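PDB 1LGY: lipase from Rhizopus niveus, which hydrolyses the ester bonds of triglycerides and of their partial glycerides, with strong preference for the 1 and 3 positions, releasing fatty acids. Local coordinates for residues V67-S70 with T75-L78; D157-Q160 with S166-N169. All coordinates share one frame; numbering follows the deposited sequence.

Contact 1 of 2, residues V67-S70 with T75-L78; sequences VLRS and TIYL
Thr75 and Ser70 face each other as the first bridge of an antiparallel beta hairpin, strands 63-70 and 75-81, within the central mixed sheet of this alpha/beta-hydrolase lipase. The two short segments run at 161° to each other. This is a hydrogen-bonded pair: Ser70 N gives to Thr75 O at 2.9 Å, and Thr75 N returns a longer bond to Ser70 O. Neither hydroxyl bridges the strands; Thr75 OG1 bonds to Gln73 O, and Ser70 OG is held by Asp49 and Gln73.

Ile76 comes next, a non-hydrogen-bonded partner of Arg69. Its CG2, anti to the backbone N, meets Val67 CG1 at 3.9 Å, the two side chains lying alongside and pointing the same way toward helix 110-133. Its CA also makes a CA-H...O contact with Leu68 O, 3.3 Å away. Arg69 brings its aliphatic CG near Ile76 CG1 before bending at chi3 (71°), and its guanidinium goes to Asp71 and Gln130.

Tyr77 turns to the other face and pairs with Leu68 through two bonds, Tyr77 N to Leu68 O at 2.8 Å and Leu68 N to Tyr77 O at 3.0 Å. Leu68 CD2 approaches the ring obliquely and stops 3.8 Å from Tyr77 CD2. The methyl Thr75 CG2 sits over the centre of the tyrosine ring, 3.8 Å above its plane, while the phenol OH leaves the hairpin to bond Lys19.

Leu78 closes the register opposite Val67, with its CD2 4.5 Å from Val67 CG2.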
loop_
_atom_site.group_PDB
_atom_site.type_symbol
_atom_site.label_atom_id
_atom_site.label_comp_id
_atom_site.label_asym_id
_atom_site.label_seq_id
_atom_site.Cartn_x
_atom_site.Cartn_y
_atom_site.Cartn_z
ATOM N N VAL A 67 -3.488 -5.040 -12.523
ATOM C CA VAL A 67 -3.748 -3.684 -13.019
ATOM C C VAL A 67 -5.239 -3.699 -13.362
ATOM O O VAL A 67 -5.769 -4.652 -13.945
ATOM C CB VAL A 67 -2.885 -3.394 -14.269
ATOM C CG1 VAL A 67 -3.261 -2.040 -14.816
ATOM C CG2 VAL A 67 -1.393 -3.341 -13.908
ATOM N N LEU A 68 -5.953 -2.660 -12.973
ATOM C CA LEU A 68 -7.383 -2.655 -13.212
ATOM C C LEU A 68 -7.749 -1.308 -13.806
ATOM O O LEU A 68 -7.192 -0.335 -13.322
ATOM C CB LEU A 68 -8.039 -2.886 -11.867
ATOM C CG LEU A 68 -9.553 -2.825 -11.774
ATOM C CD1 LEU A 68 -10.165 -4.173 -12.049
ATOM C CD2 LEU A 68 -9.951 -2.430 -10.361
ATOM N N ARG A 69 -8.562 -1.153 -14.854
ATOM C CA ARG A 69 -9.005 0.170 -15.310
ATOM C C ARG A 69 -10.508 0.316 -15.081
ATOM O O ARG A 69 -11.295 -0.632 -15.062
ATOM C CB ARG A 69 -8.690 0.334 -16.776
ATOM C CG ARG A 69 -8.899 1.727 -17.312
ATOM C CD ARG A 69 -8.802 1.651 -18.790
ATOM N NE ARG A 69 -9.968 0.982 -19.329
ATOM C CZ ARG A 69 -9.845 0.088 -20.294
ATOM N NH1 ARG A 69 -8.681 -0.233 -20.829
ATOM N NH2 ARG A 69 -10.901 -0.591 -20.680
ATOM N N SER A 70 -10.961 1.529 -14.808
ATOM C CA SER A 70 -12.365 1.832 -14.515
ATOM C C SER A 70 -12.600 3.080 -15.326
ATOM O O SER A 70 -12.094 4.155 -14.970
ATOM C CB SER A 70 -12.620 2.213 -13.078
ATOM O OG SER A 70 -13.897 2.813 -12.906
ATOM N N THR A 75 -9.776 5.851 -13.519
ATOM C CA THR A 75 -8.667 5.435 -12.696
ATOM C C THR A 75 -8.172 4.098 -13.178
ATOM O O THR A 75 -8.921 3.256 -13.649
ATOM C CB THR A 75 -9.091 5.303 -11.235
ATOM O OG1 THR A 75 -9.783 6.481 -10.855
ATOM C CG2 THR A 75 -7.891 5.193 -10.328
ATOM N N ILE A 76 -6.861 3.999 -13.081
ATOM C CA ILE A 76 -6.087 2.819 -13.343
ATOM C C ILE A 76 -5.537 2.526 -11.971
ATOM O O ILE A 76 -4.799 3.336 -11.413
ATOM C CB ILE A 76 -4.909 3.087 -14.251
ATOM C CG1 ILE A 76 -5.385 3.667 -15.534
ATOM C CG2 ILE A 76 -4.178 1.775 -14.528
ATOM C CD1 ILE A 76 -4.237 4.458 -16.119
ATOM N N TYR A 77 -5.926 1.371 -11.443
ATOM C CA TYR A 77 -5.547 0.923 -10.116
ATOM C C TYR A 77 -4.404 -0.054 -10.192
ATOM O O TYR A 77 -4.473 -0.921 -11.049
ATOM C CB TYR A 77 -6.713 0.209 -9.437
ATOM C CG TYR A 77 -7.864 1.109 -9.001
ATOM C CD1 TYR A 77 -7.769 1.808 -7.797
ATOM C CD2 TYR A 77 -9.011 1.230 -9.777
ATOM C CE1 TYR A 77 -8.801 2.626 -7.365
ATOM C CE2 TYR A 77 -10.060 2.043 -9.343
ATOM C CZ TYR A 77 -9.936 2.730 -8.146
ATOM O OH TYR A 77 -10.948 3.546 -7.717
ATOM N N LEU A 78 -3.376 0.023 -9.345
ATOM C CA LEU A 78 -2.314 -0.962 -9.346
ATOM C C LEU A 78 -2.455 -1.526 -7.932
ATOM O O LEU A 78 -2.392 -0.741 -6.980
ATOM C CB LEU A 78 -1.009 -0.309 -9.460
ATOM C CG LEU A 78 0.219 -0.904 -10.141
ATOM C CD1 LEU A 78 1.393 -0.101 -9.586
ATOM C CD2 LEU A 78 0.396 -2.400 -9.928
#

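Contact 2 of 2, residues D157-Q160 with S166-N169; sequences DLYQ and SPKN
Ser166 O, the carbonyl of the residue that meets the ring of Tyr159, accepts the backbone N of Asn169 at 3.1 Å. This closes a beta turn of type I character, with Pro167 and Lys168 at its two corners. The side chain of Ser166 joins in: with chi1 at 93°, its OG comes before the amide of Lys168, and Lys168 N reaches Ser166 OG in a long, weak bond of 3.5 Å. Serine oxygen to the amide two residues on would make a weak ST turn within the beta turn.

Against this turn rests one side chain of the helix, Tyr159. Its CG is anti to the backbone N (chi1 -177°), which carries the ring out from the helix to the loop. The CD1-CE1 side of the ring does the touching, with CE1 nearest. Ser166 CA comes to the ring edge, near its plane, 4.2 Å from Tyr159 CE1. The CD of Pro167 approaches the same Tyr159 CE1 obliquely, at 4.4 Å. No hydrogen bond crosses between the two segments, and only 72 Å² of surface is buried: this is light van der Waals packing near the protein surface.

The contact lies within a beta-alpha-beta crossover, between its helix and the loop that follows: strand 138-144 leads into helix 146-161, and the chain returns through this loop to the parallel strand 170-175. Ile194 touches both Tyr159 and Pro167, and Tyr159 also packs on Tyr188 and Thr192 of helix 183-192. At the far end of the turn, Asn169 bonds through its backbone to Val139, joining the loop to the start of strand 138-144.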
loop_
_atom_site.group_PDB
_atom_site.type_symbol
_atom_site.label_atom_id
_atom_site.label_comp_id
_atom_site.label_asym_id
_atom_site.label_seq_id
_atom_site.Cartn_x
_atom_site.Cartn_y
_atom_site.Cartn_z
ATOM N N ASP A 157 8.675 4.385 -8.131
ATOM C CA ASP A 157 9.391 3.989 -9.328
ATOM C C ASP A 157 8.625 4.450 -10.528
ATOM O O ASP A 157 9.229 4.711 -11.553
ATOM C CB ASP A 157 9.511 2.477 -9.372
ATOM C CG ASP A 157 10.352 1.933 -10.502
ATOM O OD1 ASP A 157 11.546 2.224 -10.533
ATOM O OD2 ASP A 157 9.813 1.203 -11.321
ATOM N N LEU A 158 7.289 4.497 -10.432
ATOM C CA LEU A 158 6.486 5.077 -11.488
ATOM C C LEU A 158 6.857 6.560 -11.552
ATOM O O LEU A 158 7.058 7.099 -12.633
ATOM C CB LEU A 158 5.022 4.887 -11.157
ATOM C CG LEU A 158 4.379 3.557 -11.481
ATOM C CD1 LEU A 158 3.000 3.485 -10.783
ATOM C CD2 LEU A 158 4.304 3.378 -13.001
ATOM N N TYR A 159 7.073 7.224 -10.413
ATOM C CA TYR A 159 7.465 8.628 -10.345
ATOM C C TYR A 159 8.800 8.876 -11.000
ATOM O O TYR A 159 9.007 9.867 -11.705
ATOM C CB TYR A 159 7.582 9.105 -8.911
ATOM C CG TYR A 159 7.916 10.604 -8.790
ATOM C CD1 TYR A 159 6.945 11.537 -9.201
ATOM C CD2 TYR A 159 9.167 11.051 -8.309
ATOM C CE1 TYR A 159 7.210 12.892 -9.138
ATOM C CE2 TYR A 159 9.443 12.427 -8.243
ATOM C CZ TYR A 159 8.447 13.320 -8.665
ATOM O OH TYR A 159 8.657 14.671 -8.644
ATOM N N GLN A 160 9.694 7.917 -10.775
ATOM C CA GLN A 160 11.039 8.099 -11.228
ATOM C C GLN A 160 11.154 7.817 -12.696
ATOM O O GLN A 160 11.855 8.553 -13.387
ATOM C CB GLN A 160 11.947 7.170 -10.475
ATOM C CG GLN A 160 12.083 7.539 -9.015
ATOM C CD GLN A 160 12.610 6.414 -8.148
ATOM O OE1 GLN A 160 13.041 5.400 -8.689
ATOM N NE2 GLN A 160 12.545 6.491 -6.820
ATOM N N SER A 166 2.989 12.247 -11.900
ATOM C CA SER A 166 3.391 13.274 -10.957
ATOM C C SER A 166 2.336 13.449 -9.860
ATOM O O SER A 166 1.347 12.707 -9.850
ATOM C CB SER A 166 3.616 14.541 -11.792
ATOM O OG SER A 166 2.467 15.383 -11.888
ATOM N N PRO A 167 2.403 14.382 -8.899
ATOM C CA PRO A 167 1.404 14.492 -7.877
ATOM C C PRO A 167 0.022 14.778 -8.368
ATOM O O PRO A 167 -0.858 14.837 -7.527
ATOM C CB PRO A 167 1.911 15.562 -6.968
ATOM C CG PRO A 167 3.395 15.424 -7.043
ATOM C CD PRO A 167 3.564 15.194 -8.523
ATOM N N LYS A 168 -0.200 14.983 -9.668
ATOM C CA LYS A 168 -1.532 15.290 -10.222
ATOM C C LYS A 168 -2.309 14.039 -10.555
ATOM O O LYS A 168 -3.529 13.963 -10.493
ATOM C CB LYS A 168 -1.455 16.140 -11.528
ATOM C CG LYS A 168 -0.962 17.591 -11.372
ATOM C CD LYS A 168 -0.512 18.189 -12.715
ATOM C CE LYS A 168 -1.618 18.442 -13.711
ATOM N NZ LYS A 168 -0.983 19.152 -14.803
ATOM N N ASN A 169 -1.602 13.001 -10.898
ATOM C CA ASN A 169 -2.297 11.813 -11.248
ATOM C C ASN A 169 -1.645 10.577 -10.660
ATOM O O ASN A 169 -1.912 9.476 -11.135
ATOM C CB ASN A 169 -2.336 11.844 -12.745
ATOM C CG ASN A 169 -0.985 11.738 -13.386
ATOM O OD1 ASN A 169 -0.904 11.462 -14.584
ATOM N ND2 ASN A 169 0.107 11.902 -12.677
#

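In the fold
Contact 1 comes first along the chain and is complete before contact 2 begins; they lie about 15 Å apart, centre to centre. Strand 138-144 connects them in the sheet: on one side it neighbours strand 75-81 of the hairpin, on the other strand 170-175, into which the loop of contact 2 leads. Helix 146-161 starts just after the nucleophile Ser145 and packs over the sheet, and the two contacts touch through Leu78 CD1 and Leu158 CD1, 4.1 Å apart. Helix 110-133 also takes side chains from both, Val67 and Ile76 from the hairpin, Leu158 from helix 146-161. Both lie away from the catalytic residues and belong to the surrounding alpha/beta framework.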